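Local coordinates for E1 (Kluyveromyces marxianus, PDB 3VX6), which activates the ubiquitin-like proteins ATG8 and ATG12 for conjugation in autophagy, and is represented here by its N-terminal domain, at residues 14-19 and 138-142; 26-30 and 64-68; 50-56 and 202-207. All blocks are in the same frame, centred on the assembly; numbering follows the deposited sequence.

Interaction 1. Residues 14-19 and 138-142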
ATOM      1  N   SER A  14       1.655  -2.882  -6.191  1.00 46.75           N
ATOM      2  CA  SER A  14       0.502  -2.525  -5.364  1.00 44.53           C
ATOM      3  C   SER A  14      -0.373  -1.346  -5.807  1.00 44.39           C
ATOM      4  O   SER A  14      -1.457  -1.144  -5.257  1.00 43.06           O
ATOM      5  CB  SER A  14       0.963  -2.289  -3.921  1.00 43.73           C
ATOM      6  OG  SER A  14       1.478  -3.471  -3.326  1.00 44.07           O
ATOM      7  N   PHE A  15       0.074  -0.586  -6.802  1.00 43.20           N
ATOM      8  CA  PHE A  15      -0.679   0.578  -7.255  1.00 42.89           C
ATOM      9  C   PHE A  15      -0.031   1.155  -8.501  1.00 43.07           C
ATOM     10  O   PHE A  15       1.114   0.837  -8.838  1.00 42.30           O
ATOM     11  CB  PHE A  15      -0.612   1.673  -6.202  1.00 43.00           C
ATOM     12  CG  PHE A  15       0.768   2.277  -6.083  1.00 45.69           C
ATOM     13  CD1 PHE A  15       1.841   1.505  -5.630  1.00 45.18           C
ATOM     14  CD2 PHE A  15       1.026   3.567  -6.543  1.00 44.23           C
ATOM     15  CE1 PHE A  15       3.145   2.005  -5.646  1.00 46.30           C
ATOM     16  CE2 PHE A  15       2.328   4.072  -6.561  1.00 45.45           C
ATOM     17  CZ  PHE A  15       3.388   3.290  -6.114  1.00 44.58           C
ATOM     18  N   GLN A  16      -0.785   2.021  -9.166  1.00 44.92           N
ATOM     19  CA  GLN A  16      -0.313   2.755 -10.334  1.00 45.83           C
ATOM     20  C   GLN A  16      -0.659   4.194  -9.975  1.00 44.50           C
ATOM     21  O   GLN A  16      -1.819   4.517  -9.708  1.00 41.98           O
ATOM     22  CB  GLN A  16      -1.043   2.342 -11.608  1.00 48.69           C
ATOM     23  CG  GLN A  16      -0.675   3.208 -12.802  1.00 52.59           C
ATOM     24  CD  GLN A  16      -1.058   2.587 -14.136  1.00 56.24           C
ATOM     25  OE1 GLN A  16      -0.999   3.242 -15.178  1.00 57.88           O
ATOM     26  NE2 GLN A  16      -1.444   1.314 -14.111  1.00 57.14           N
ATOM     27  N   SER A  17       0.349   5.051  -9.931  1.00 44.31           N
ATOM     28  CA  SER A  17       0.101   6.430  -9.569  1.00 45.19           C
ATOM     29  C   SER A  17      -0.597   7.192 -10.681  1.00 47.08           C
ATOM     30  O   SER A  17      -0.469   6.885 -11.876  1.00 46.81           O
ATOM     31  CB  SER A  17       1.405   7.143  -9.192  1.00 43.96           C
ATOM     32  OG  SER A  17       2.243   7.346 -10.311  1.00 43.41           O
ATOM     33  N   PHE A  18      -1.368   8.178 -10.263  1.00 48.55           N
ATOM     34  CA  PHE A  18      -2.079   9.038 -11.181  1.00 50.14           C
ATOM     35  C   PHE A  18      -2.041  10.384 -10.550  1.00 48.91           C
ATOM     36  O   PHE A  18      -2.916  10.736  -9.755  1.00 49.13           O
ATOM     37  CB  PHE A  18      -3.517   8.582 -11.367  1.00 52.72           C
ATOM     38  CG  PHE A  18      -3.673   7.602 -12.467  1.00 54.81           C
ATOM     39  CD1 PHE A  18      -3.607   8.027 -13.789  1.00 55.19           C
ATOM     40  CD2 PHE A  18      -3.804   6.250 -12.193  1.00 55.05           C
ATOM     41  CE1 PHE A  18      -3.666   7.122 -14.828  1.00 56.91           C
ATOM     42  CE2 PHE A  18      -3.863   5.334 -13.221  1.00 57.61           C
ATOM     43  CZ  PHE A  18      -3.793   5.769 -14.549  1.00 58.48           C
ATOM     44  N   VAL A  19      -0.994  11.128 -10.877  1.00 47.83           N
ATOM     45  CA  VAL A  19      -0.854  12.449 -10.315  1.00 46.69           C
ATOM     46  C   VAL A  19      -1.300  13.497 -11.323  1.00 45.49           C
ATOM     47  O   VAL A  19      -0.574  13.852 -12.256  1.00 43.38           O
ATOM     48  CB  VAL A  19       0.595  12.703  -9.851  1.00 46.46           C
ATOM     49  CG1 VAL A  19       1.048  11.567  -8.958  1.00 47.02           C
ATOM     50  CG2 VAL A  19       1.519  12.819 -11.039  1.00 49.53           C
ATOM     51  N   TYR A 138       9.107  13.095  -9.419  1.00 50.59           N
ATOM     52  CA  TYR A 138       8.546  12.399  -8.273  1.00 48.54           C
ATOM     53  C   TYR A 138       8.672  10.902  -8.384  1.00 47.37           C
ATOM     54  O   TYR A 138       8.923  10.353  -9.458  1.00 46.04           O
ATOM     55  CB  TYR A 138       7.082  12.742  -8.066  1.00 49.18           C
ATOM     56  CG  TYR A 138       6.194  12.323  -9.196  1.00 50.47           C
ATOM     57  CD1 TYR A 138       6.268  12.964 -10.426  1.00 50.36           C
ATOM     58  CD2 TYR A 138       5.239  11.316  -9.024  1.00 51.95           C
ATOM     59  CE1 TYR A 138       5.417  12.628 -11.459  1.00 53.71           C
ATOM     60  CE2 TYR A 138       4.372  10.967 -10.055  1.00 52.78           C
ATOM     61  CZ  TYR A 138       4.468  11.632 -11.274  1.00 53.85           C
ATOM     62  OH  TYR A 138       3.624  11.324 -12.318  1.00 53.15           O
ATOM     63  N   TRP A 139       8.486  10.248  -7.246  1.00 44.65           N
ATOM     64  CA  TRP A 139       8.584   8.816  -7.177  1.00 41.02           C
ATOM     65  C   TRP A 139       7.703   8.320  -6.051  1.00 40.43           C
ATOM     66  O   TRP A 139       7.877   8.706  -4.891  1.00 39.25           O
ATOM     67  CB  TRP A 139      10.023   8.419  -6.913  1.00 39.97           C
ATOM     68  CG  TRP A 139      10.354   7.082  -7.445  1.00 41.16           C
ATOM     69  CD1 TRP A 139       9.481   6.138  -7.901  1.00 40.69           C
ATOM     70  CD2 TRP A 139      11.662   6.532  -7.607  1.00 41.61           C
ATOM     71  NE1 TRP A 139      10.166   5.037  -8.340  1.00 40.93           N
ATOM     72  CE2 TRP A 139      11.508   5.252  -8.171  1.00 40.25           C
ATOM     73  CE3 TRP A 139      12.952   6.999  -7.328  1.00 41.50           C
ATOM     74  CZ2 TRP A 139      12.595   4.428  -8.465  1.00 40.52           C
ATOM     75  CZ3 TRP A 139      14.033   6.180  -7.621  1.00 41.27           C
ATOM     76  CH2 TRP A 139      13.846   4.908  -8.184  1.00 39.44           C
ATOM     77  N   ILE A 140       6.747   7.468  -6.393  1.00 39.76           N
ATOM     78  CA  ILE A 140       5.852   6.932  -5.389  1.00 38.78           C
ATOM     79  C   ILE A 140       6.204   5.483  -5.134  1.00 39.36           C
ATOM     80  O   ILE A 140       6.697   4.785  -6.027  1.00 39.97           O
ATOM     81  CB  ILE A 140       4.387   7.019  -5.838  1.00 37.62           C
ATOM     82  CG1 ILE A 140       4.034   8.472  -6.161  1.00 36.75           C
ATOM     83  CG2 ILE A 140       3.478   6.489  -4.741  1.00 36.03           C
ATOM     84  CD1 ILE A 140       2.597   8.687  -6.615  1.00 35.47           C
ATOM     85  N   CYS A 141       5.978   5.050  -3.898  1.00 38.24           N
ATOM     86  CA  CYS A 141       6.231   3.675  -3.506  1.00 37.15           C
ATOM     87  C   CYS A 141       5.206   3.293  -2.458  1.00 37.09           C
ATOM     88  O   CYS A 141       4.749   4.125  -1.679  1.00 35.19           O
ATOM     89  CB  CYS A 141       7.638   3.501  -2.925  1.00 36.53           C
ATOM     90  SG  CYS A 141       7.845   3.994  -1.190  1.00 37.44           S
ATOM     91  N   MET A 142       4.807   2.034  -2.482  1.00 37.46           N
ATOM     92  CA  MET A 142       3.879   1.513  -1.495  1.00 38.32           C
ATOM     93  C   MET A 142       4.722   0.368  -0.950  1.00 36.58           C
ATOM     94  O   MET A 142       4.794  -0.695  -1.558  1.00 36.82           O
ATOM     95  CB  MET A 142       2.614   0.997  -2.170  1.00 39.35           C
ATOM     96  CG  MET A 142       1.553   0.563  -1.189  1.00 39.75           C
ATOM     97  SD  MET A 142       0.101   0.045  -2.051  1.00 41.34           S
ATOM     98  CE  MET A 142      -0.904   1.526  -2.044  1.00 43.71           C
TER
HETATM   99  O   HOH W   1       4.380  -2.625  -3.090  1.00 47.05           O
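S17 and I140 face each other across the contact, their CA atoms 7.1 Å apart. The axes of strand 16-19 and of segment 138-142 of strand 135-144 approach to 8.3 Å, at 138° between their N-to-C directions. This spacing is too wide for one sheet; the strands meet through side chains. S14, F15, S17 and V19 turn their CB atoms toward the other strand, as do Y138, I140 and M142. F15 supplies the widest surface. Its chi1 of 69° sets the ring between backbone N and carbonyl carbon, from where CD1 rests 3.6 Å from M142 CB while CE2 and CZ lie on the CG2 branch of I140. The I140 carbonyl oxygen comes in the plane of the ring, at its edge.

The layering is consistent with a two-stranded parallel pair packing over a face of the large mixed sheet. Strand 16-19 bonds through its backbone to strand 59-62, whose L62 also touches I140, whereas strand 135-144 belongs to the mixed sheet. W139 and C141 start off its opposite face, and both touch helix 97-114.

The extended first two torsions of M142 carry SD to 5.3 Å from the F15 ring centroid, an oblique Met-aromatic contact; the bend at chi3 (-95°) then turns the methyl CE toward F15 CB. Nearby, a water donates to M142 O and lies 3.0 Å from S14 OG, tying the end of the apolar seam. Further along, V19 CG1 lies 3.6 Å from Y138 CE2 and 4.0 Å from I140 CD1. S17 OG, a polar atom in this buried row, is hydrogen-bonded to E263.

Interaction 2. Residues 26-30 and 64-68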
ATOM      1  N   GLU A  26      -1.122  21.716  -6.539  1.00 55.01           N
ATOM      2  CA  GLU A  26      -1.430  21.816  -5.124  1.00 57.08           C
ATOM      3  C   GLU A  26      -0.148  21.668  -4.315  1.00 58.32           C
ATOM      4  O   GLU A  26       0.042  22.357  -3.317  1.00 59.23           O
ATOM      5  CB  GLU A  26      -2.447  20.741  -4.721  1.00 57.81           C
ATOM      6  CG  GLU A  26      -2.859  20.759  -3.246  1.00 58.37           C
ATOM      7  CD  GLU A  26      -3.540  22.056  -2.809  1.00 59.68           C
ATOM      8  OE1 GLU A  26      -3.745  22.957  -3.657  1.00 60.86           O
ATOM      9  OE2 GLU A  26      -3.874  22.171  -1.608  1.00 58.48           O
ATOM     10  N   LEU A  27       0.734  20.770  -4.740  1.00 59.09           N
ATOM     11  CA  LEU A  27       1.989  20.588  -4.028  1.00 59.30           C
ATOM     12  C   LEU A  27       2.691  21.918  -4.095  1.00 60.04           C
ATOM     13  O   LEU A  27       3.212  22.402  -3.097  1.00 62.05           O
ATOM     14  CB  LEU A  27       2.865  19.514  -4.686  1.00 58.62           C
ATOM     15  CG  LEU A  27       4.282  19.374  -4.109  1.00 57.01           C
ATOM     16  CD1 LEU A  27       4.215  19.176  -2.604  1.00 55.94           C
ATOM     17  CD2 LEU A  27       4.988  18.210  -4.765  1.00 55.90           C
ATOM     18  N   SER A  28       2.695  22.508  -5.284  1.00 60.28           N
ATOM     19  CA  SER A  28       3.325  23.803  -5.479  1.00 60.82           C
ATOM     20  C   SER A  28       2.699  24.783  -4.502  1.00 62.17           C
ATOM     21  O   SER A  28       3.397  25.433  -3.731  1.00 62.09           O
ATOM     22  CB  SER A  28       3.110  24.291  -6.910  1.00 60.33           C
ATOM     23  OG  SER A  28       3.768  23.455  -7.845  1.00 57.12           O
ATOM     24  N   ARG A  29       1.375  24.875  -4.534  1.00 63.55           N
ATOM     25  CA  ARG A  29       0.658  25.771  -3.642  1.00 65.90           C
ATOM     26  C   ARG A  29       1.086  25.499  -2.200  1.00 66.59           C
ATOM     27  O   ARG A  29       1.538  26.404  -1.497  1.00 67.33           O
ATOM     28  CB  ARG A  29      -0.859  25.575  -3.799  1.00 67.78           C
ATOM     29  CG  ARG A  29      -1.401  25.934  -5.191  1.00 70.22           C
ATOM     30  CD  ARG A  29      -2.712  25.207  -5.494  1.00 72.82           C
ATOM     31  NE  ARG A  29      -2.912  25.044  -6.934  1.00 76.38           N
ATOM     32  CZ  ARG A  29      -3.708  24.130  -7.489  1.00 77.83           C
ATOM     33  NH1 ARG A  29      -4.392  23.284  -6.725  1.00 77.38           N
ATOM     34  NH2 ARG A  29      -3.813  24.055  -8.812  1.00 78.34           N
ATOM     35  N   LEU A  30       0.964  24.250  -1.768  1.00 66.68           N
ATOM     36  CA  LEU A  30       1.336  23.889  -0.409  1.00 67.07           C
ATOM     37  C   LEU A  30       2.802  24.158  -0.102  1.00 67.87           C
ATOM     38  O   LEU A  30       3.135  24.610   0.996  1.00 67.38           O
ATOM     39  CB  LEU A  30       1.011  22.420  -0.145  1.00 66.40           C
ATOM     40  CG  LEU A  30      -0.465  22.087   0.087  1.00 65.46           C
ATOM     41  CD1 LEU A  30      -0.614  20.591   0.203  1.00 66.10           C
ATOM     42  CD2 LEU A  30      -0.974  22.765   1.345  1.00 63.54           C
ATOM     43  N   ASP A  64      -5.456  17.498  -6.481  1.00 59.04           N
ATOM     44  CA  ASP A  64      -5.151  18.553  -5.536  1.00 59.86           C
ATOM     45  C   ASP A  64      -5.755  18.241  -4.172  1.00 60.06           C
ATOM     46  O   ASP A  64      -5.274  18.730  -3.147  1.00 60.00           O
ATOM     47  CB  ASP A  64      -5.654  19.902  -6.065  1.00 60.29           C
ATOM     48  CG  ASP A  64      -6.966  19.790  -6.825  1.00 61.28           C
ATOM     49  OD1 ASP A  64      -7.354  20.788  -7.473  1.00 64.14           O
ATOM     50  OD2 ASP A  64      -7.611  18.724  -6.784  1.00 60.56           O
ATOM     51  N   ASP A  65      -6.792  17.406  -4.158  1.00 60.15           N
ATOM     52  CA  ASP A  65      -7.458  17.038  -2.908  1.00 61.04           C
ATOM     53  C   ASP A  65      -6.680  15.998  -2.088  1.00 59.77           C
ATOM     54  O   ASP A  65      -6.898  15.853  -0.883  1.00 60.70           O
ATOM     55  CB  ASP A  65      -8.874  16.511  -3.192  1.00 62.55           C
ATOM     56  CG  ASP A  65      -8.874  15.270  -4.071  1.00 65.11           C
ATOM     57  OD1 ASP A  65      -8.827  15.412  -5.320  1.00 65.16           O
ATOM     58  OD2 ASP A  65      -8.907  14.149  -3.505  1.00 64.97           O
ATOM     59  N   SER A  66      -5.766  15.289  -2.739  1.00 57.54           N
ATOM     60  CA  SER A  66      -4.979  14.266  -2.068  1.00 56.48           C
ATOM     61  C   SER A  66      -4.220  14.736  -0.835  1.00 55.76           C
ATOM     62  O   SER A  66      -3.585  13.935  -0.143  1.00 54.36           O
ATOM     63  CB  SER A  66      -4.005  13.640  -3.058  1.00 55.50           C
ATOM     64  OG  SER A  66      -4.713  12.840  -3.983  1.00 56.71           O
ATOM     65  N   PHE A  67      -4.286  16.028  -0.547  1.00 54.72           N
ATOM     66  CA  PHE A  67      -3.578  16.549   0.605  1.00 54.75           C
ATOM     67  C   PHE A  67      -4.481  16.766   1.793  1.00 56.68           C
ATOM     68  O   PHE A  67      -4.009  16.875   2.928  1.00 55.85           O
ATOM     69  CB  PHE A  67      -2.873  17.842   0.231  1.00 52.75           C
ATOM     70  CG  PHE A  67      -1.656  17.631  -0.608  1.00 50.65           C
ATOM     71  CD1 PHE A  67      -0.460  17.234  -0.023  1.00 50.03           C
ATOM     72  CD2 PHE A  67      -1.700  17.822  -1.978  1.00 48.32           C
ATOM     73  CE1 PHE A  67       0.675  17.031  -0.789  1.00 49.52           C
ATOM     74  CE2 PHE A  67      -0.575  17.624  -2.754  1.00 49.22           C
ATOM     75  CZ  PHE A  67       0.619  17.228  -2.159  1.00 49.53           C
ATOM     76  N   GLN A  68      -5.782  16.807   1.535  1.00 59.71           N
ATOM     77  CA  GLN A  68      -6.739  17.015   2.607  1.00 64.57           C
ATOM     78  C   GLN A  68      -7.349  15.703   3.078  1.00 66.32           C
ATOM     79  O   GLN A  68      -7.736  14.857   2.268  1.00 66.29           O
ATOM     80  CB  GLN A  68      -7.853  17.971   2.154  1.00 66.41           C
ATOM     81  CG  GLN A  68      -8.564  18.693   3.308  1.00 69.02           C
ATOM     82  CD  GLN A  68      -7.643  19.643   4.091  1.00 71.05           C
ATOM     83  OE1 GLN A  68      -6.601  19.233   4.620  1.00 71.66           O
ATOM     84  NE2 GLN A  68      -8.031  20.916   4.168  1.00 70.78           N
TER
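F67, from the loop after strand 59-62, lays its ring against one side of helix segment 26-30, and three helix residues receive it. L30, with CG anti to its carbonyl carbon (chi1 -76°), brings the CD1 methyl over one face of the ring. CD1 lies 3.5 Å from the centroid and 25° off the normal, which meets the definition of a CH-pi contact. E26, one turn earlier, touches the ring with an aliphatic atom: its CG is 3.4 Å from F67 CD2. L27 finishes the set at the far end of the ring, where its CB is 4.1 Å from F67 CZ. E26 CG also meets the D64 carbonyl oxygen, and the E26 and D64 CB atoms stand 3.6 Å apart, so the loop backbone runs close to the helix at this end.

The solvent side is looser and ionic. E26 bends at chi2 (61°), carrying its carboxylate away from F67, and OE1 accepts from R29 NH1 at 3.2 Å. The acceptor lies near the guanidinium plane, while the proton arrives on the anti side of the carboxylate. The same NH1 reaches D64 OD1 only at 3.9 Å, a long salt bridge. With E26 OE1 and D64 OD1 5.7 Å apart, the arginine probably offsets the repulsion between the two acids, though R29 itself is exposed.

Beyond the segments, the F67 ring stacks with F23 and touches L44 and L83 of the large mixed sheet; L27 rests on L83 as well. The arrangement is consistent with an amphipathic helix packed on a loop: L27, L30 and the aliphatic part of E26 hold the ring, and an i to i+3 salt bridge, extended into a three-residue network by D64, lines the outer side.

Interaction 3. Residues 50-56 and 202-207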
ATOM      1  N   LEU A  50     -12.072   1.296  -4.808  1.00 59.42           N
ATOM      2  CA  LEU A  50     -11.900  -0.143  -4.885  1.00 60.52           C
ATOM      3  C   LEU A  50     -12.820  -0.718  -5.945  1.00 61.53           C
ATOM      4  O   LEU A  50     -12.845  -1.930  -6.155  1.00 62.50           O
ATOM      5  CB  LEU A  50     -12.184  -0.790  -3.526  1.00 59.86           C
ATOM      6  CG  LEU A  50     -11.185  -0.444  -2.414  1.00 59.56           C
ATOM      7  CD1 LEU A  50     -11.553  -1.179  -1.138  1.00 57.00           C
ATOM      8  CD2 LEU A  50      -9.773  -0.814  -2.861  1.00 58.31           C
ATOM      9  N   ASN A  51     -13.567   0.160  -6.612  1.00 62.47           N
ATOM     10  CA  ASN A  51     -14.494  -0.239  -7.672  1.00 62.86           C
ATOM     11  C   ASN A  51     -13.828  -0.197  -9.032  1.00 62.56           C
ATOM     12  O   ASN A  51     -13.645  -1.220  -9.701  1.00 63.47           O
ATOM     13  CB  ASN A  51     -15.702   0.692  -7.707  1.00 63.85           C
ATOM     14  CG  ASN A  51     -16.733   0.340  -6.671  1.00 65.54           C
ATOM     15  OD1 ASN A  51     -17.285  -0.762  -6.680  1.00 66.20           O
ATOM     16  ND2 ASN A  51     -17.004   1.275  -5.768  1.00 66.90           N
ATOM     17  N   GLN A  52     -13.471   1.008  -9.441  1.00 61.42           N
ATOM     18  CA  GLN A  52     -12.839   1.200 -10.732  1.00 61.09           C
ATOM     19  C   GLN A  52     -11.323   1.309 -10.619  1.00 57.87           C
ATOM     20  O   GLN A  52     -10.795   2.359 -10.248  1.00 58.59           O
ATOM     21  CB  GLN A  52     -13.412   2.459 -11.399  1.00 63.86           C
ATOM     22  CG  GLN A  52     -14.014   2.223 -12.779  1.00 66.04           C
ATOM     23  CD  GLN A  52     -12.982   1.745 -13.792  1.00 68.02           C
ATOM     24  OE1 GLN A  52     -12.373   0.680 -13.625  1.00 68.09           O
ATOM     25  NE2 GLN A  52     -12.778   2.534 -14.851  1.00 68.26           N
ATOM     26  N   PHE A  53     -10.624   0.225 -10.934  1.00 55.00           N
ATOM     27  CA  PHE A  53      -9.164   0.238 -10.886  1.00 53.54           C
ATOM     28  C   PHE A  53      -8.611   0.745 -12.206  1.00 53.40           C
ATOM     29  O   PHE A  53      -9.366   1.027 -13.139  1.00 53.78           O
ATOM     30  CB  PHE A  53      -8.596  -1.163 -10.604  1.00 49.74           C
ATOM     31  CG  PHE A  53      -8.524  -1.514  -9.140  1.00 47.36           C
ATOM     32  CD1 PHE A  53      -7.804  -2.620  -8.713  1.00 45.88           C
ATOM     33  CD2 PHE A  53      -9.164  -0.727  -8.181  1.00 47.32           C
ATOM     34  CE1 PHE A  53      -7.717  -2.935  -7.358  1.00 44.54           C
ATOM     35  CE2 PHE A  53      -9.081  -1.039  -6.823  1.00 45.17           C
ATOM     36  CZ  PHE A  53      -8.356  -2.141  -6.415  1.00 43.53           C
ATOM     37  N   THR A  54      -7.290   0.877 -12.266  1.00 53.21           N
ATOM     38  CA  THR A  54      -6.605   1.327 -13.472  1.00 52.48           C
ATOM     39  C   THR A  54      -5.561   0.283 -13.792  1.00 51.31           C
ATOM     40  O   THR A  54      -4.695  -0.009 -12.958  1.00 50.89           O
ATOM     41  CB  THR A  54      -5.872   2.661 -13.271  1.00 53.48           C
ATOM     42  OG1 THR A  54      -5.131   2.971 -14.461  1.00 53.16           O
ATOM     43  CG2 THR A  54      -4.894   2.561 -12.094  1.00 53.82           C
ATOM     44  N   SER A  55      -5.624  -0.267 -14.998  1.00 49.38           N
ATOM     45  CA  SER A  55      -4.685  -1.304 -15.385  1.00 48.16           C
ATOM     46  C   SER A  55      -4.619  -2.395 -14.304  1.00 48.25           C
ATOM     47  O   SER A  55      -3.543  -2.885 -13.962  1.00 47.03           O
ATOM     48  CB  SER A  55      -3.293  -0.714 -15.632  1.00 45.75           C
ATOM     49  OG  SER A  55      -3.266   0.044 -16.827  1.00 46.25           O
ATOM     50  N   ASN A  56      -5.780  -2.740 -13.751  1.00 48.36           N
ATOM     51  CA  ASN A  56      -5.886  -3.805 -12.758  1.00 50.54           C
ATOM     52  C   ASN A  56      -5.287  -3.608 -11.377  1.00 50.50           C
ATOM     53  O   ASN A  56      -5.437  -4.476 -10.521  1.00 51.43           O
ATOM     54  CB  ASN A  56      -5.320  -5.101 -13.343  1.00 50.94           C
ATOM     55  CG  ASN A  56      -6.081  -5.555 -14.551  1.00 51.45           C
ATOM     56  OD1 ASN A  56      -7.291  -5.794 -14.470  1.00 51.77           O
ATOM     57  ND2 ASN A  56      -5.391  -5.666 -15.686  1.00 50.92           N
ATOM     58  N   LYS A 202      -9.045  -6.248   1.126  1.00 38.25           N
ATOM     59  CA  LYS A 202      -9.633  -5.658  -0.065  1.00 38.41           C
ATOM     60  C   LYS A 202      -8.400  -5.391  -0.913  1.00 38.51           C
ATOM     61  O   LYS A 202      -7.746  -4.354  -0.815  1.00 37.23           O
ATOM     62  CB  LYS A 202     -10.384  -4.375   0.280  1.00 38.07           C
ATOM     63  CG  LYS A 202     -11.785  -4.669   0.803  1.00 40.82           C
ATOM     64  CD  LYS A 202     -12.266  -3.690   1.874  1.00 39.18           C
ATOM     65  CE  LYS A 202     -13.677  -4.055   2.307  1.00 37.64           C
ATOM     66  NZ  LYS A 202     -14.252  -3.110   3.296  1.00 37.13           N
ATOM     67  N   ASP A 203      -8.074  -6.391  -1.720  1.00 38.94           N
ATOM     68  CA  ASP A 203      -6.914  -6.386  -2.591  1.00 38.63           C
ATOM     69  C   ASP A 203      -6.735  -5.148  -3.474  1.00 39.06           C
ATOM     70  O   ASP A 203      -7.702  -4.581  -3.992  1.00 40.39           O
ATOM     71  CB  ASP A 203      -6.968  -7.639  -3.449  1.00 37.92           C
ATOM     72  CG  ASP A 203      -5.611  -8.080  -3.922  1.00 39.61           C
ATOM     73  OD1 ASP A 203      -5.560  -9.110  -4.620  1.00 41.15           O
ATOM     74  OD2 ASP A 203      -4.603  -7.412  -3.606  1.00 40.31           O
ATOM     75  N   PHE A 204      -5.483  -4.733  -3.636  1.00 38.88           N
ATOM     76  CA  PHE A 204      -5.153  -3.587  -4.471  1.00 38.27           C
ATOM     77  C   PHE A 204      -4.852  -4.069  -5.859  1.00 38.78           C
ATOM     78  O   PHE A 204      -4.322  -3.344  -6.687  1.00 38.69           O
ATOM     79  CB  PHE A 204      -3.945  -2.845  -3.923  1.00 37.77           C
ATOM     80  CG  PHE A 204      -4.219  -2.118  -2.656  1.00 37.41           C
ATOM     81  CD1 PHE A 204      -5.511  -2.035  -2.158  1.00 38.45           C
ATOM     82  CD2 PHE A 204      -3.192  -1.511  -1.962  1.00 37.51           C
ATOM     83  CE1 PHE A 204      -5.776  -1.358  -0.985  1.00 40.01           C
ATOM     84  CE2 PHE A 204      -3.440  -0.828  -0.792  1.00 38.91           C
ATOM     85  CZ  PHE A 204      -4.737  -0.750  -0.297  1.00 40.68           C
ATOM     86  N   SER A 205      -5.166  -5.323  -6.115  1.00 40.68           N
ATOM     87  CA  SER A 205      -4.932  -5.841  -7.438  1.00 42.02           C
ATOM     88  C   SER A 205      -6.218  -6.507  -7.863  1.00 41.83           C
ATOM     89  O   SER A 205      -6.918  -7.086  -7.039  1.00 41.17           O
ATOM     90  CB  SER A 205      -3.778  -6.849  -7.433  1.00 42.91           C
ATOM     91  OG  SER A 205      -3.525  -7.340  -8.742  1.00 45.18           O
ATOM     92  N   HIS A 206      -6.540  -6.373  -9.143  1.00 42.31           N
ATOM     93  CA  HIS A 206      -7.716  -6.996  -9.723  1.00 42.19           C
ATOM     94  C   HIS A 206      -7.177  -8.042 -10.674  1.00 42.39           C
ATOM     95  O   HIS A 206      -7.936  -8.660 -11.426  1.00 42.74           O
ATOM     96  CB  HIS A 206      -8.558  -5.999 -10.509  1.00 44.16           C
ATOM     97  CG  HIS A 206      -9.557  -5.266  -9.677  1.00 44.51           C
ATOM     98  ND1 HIS A 206     -10.435  -4.347 -10.213  1.00 46.47           N
ATOM     99  CD2 HIS A 206      -9.802  -5.292  -8.347  1.00 44.18           C
ATOM    100  CE1 HIS A 206     -11.172  -3.835  -9.244  1.00 47.65           C
ATOM    101  NE2 HIS A 206     -10.808  -4.391  -8.101  1.00 45.31           N
ATOM    102  N   LEU A 207      -5.855  -8.210 -10.655  1.00 42.61           N
ATOM    103  CA  LEU A 207      -5.200  -9.210 -11.483  1.00 43.37           C
ATOM    104  C   LEU A 207      -5.651 -10.572 -10.980  1.00 44.52           C
ATOM    105  O   LEU A 207      -5.725 -10.801  -9.774  1.00 45.05           O
ATOM    106  CB  LEU A 207      -3.680  -9.087 -11.382  1.00 42.10           C
ATOM    107  CG  LEU A 207      -3.067  -7.956 -12.209  1.00 43.45           C
ATOM    108  CD1 LEU A 207      -1.563  -7.985 -12.060  1.00 43.78           C
ATOM    109  CD2 LEU A 207      -3.451  -8.111 -13.685  1.00 41.23           C
TER
HETATM  110  O   HOH W   2     -11.623  -2.752 -12.409  1.00 54.10           O
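A nearly parallel, face-to-face stack of F53 on H206 joins two segments without regular structure. The ring centroids are 3.6 Å apart and the planes differ by 13°, with H206 NE2 over the centre of the phenyl ring, a position set by H206 CG lying anti to its carbonyl carbon (chi1 -87°). The rim of the imidazole meets polar atoms lying in its plane: the carbonyl oxygens of L50 and N51, and a water 3.0 Å from ND1. Around F53, the D203 carbonyl oxygen lies in plane at the edge, 3.5 Å from CZ.

The backbone makes a second link. H206 N donates to N56 O at 2.6 Å with 157° at the hydrogen. S205 CA approaches the same oxygen at 3.4 Å as a CA-H...O contact. Just beyond, L207 CD2 packs on N56 CB (3.6 Å). An ST turn, in which S205 OG accepts from L207 N, shapes this corner, and the hydroxyl is also bonded to I210 O. At the other end L50 CD1 rests 3.7 Å from K202 CB, while the lysine's NZ leads away to F170 and V175.

With an alanine at F53, the imidazole of H206 would probably lose the flat surface it stacks on and be freer to turn, leaving a gap beside the D203 carbonyl.

Segment 50-56 connects strand 40-47 to strand 59-62, and its T54 leans on strand 16-19. Segment 202-207 leaves strand 198-202 toward helix 215-225, with D203 salt-bridged to R237 just past strand 231-236; the contact thus bridges loops from separate sheets.

How the interactions relate
Interactions 1 and 3 are buried and adjoin each other: F204 packs on S14 and M142, and T54 and S55 touch F18 and Q16. Interaction 2 lies at the surface, its centre 16 Å from that of interaction 1 and 25 Å from that of interaction 3. Strand 16-19 runs on into helix 21-33, so interactions 1 and 2 follow in the chain, and 64-68 and 50-56 flank strand 59-62, the partner of 16-19. The chemistry varies with place: interaction 1 joins sheet faces by apolar packing, interaction 2 adds a solvent-side salt-bridge network to a packed aromatic ring, and interaction 3 combines ring stacking with a backbone hydrogen bond between irregular segments.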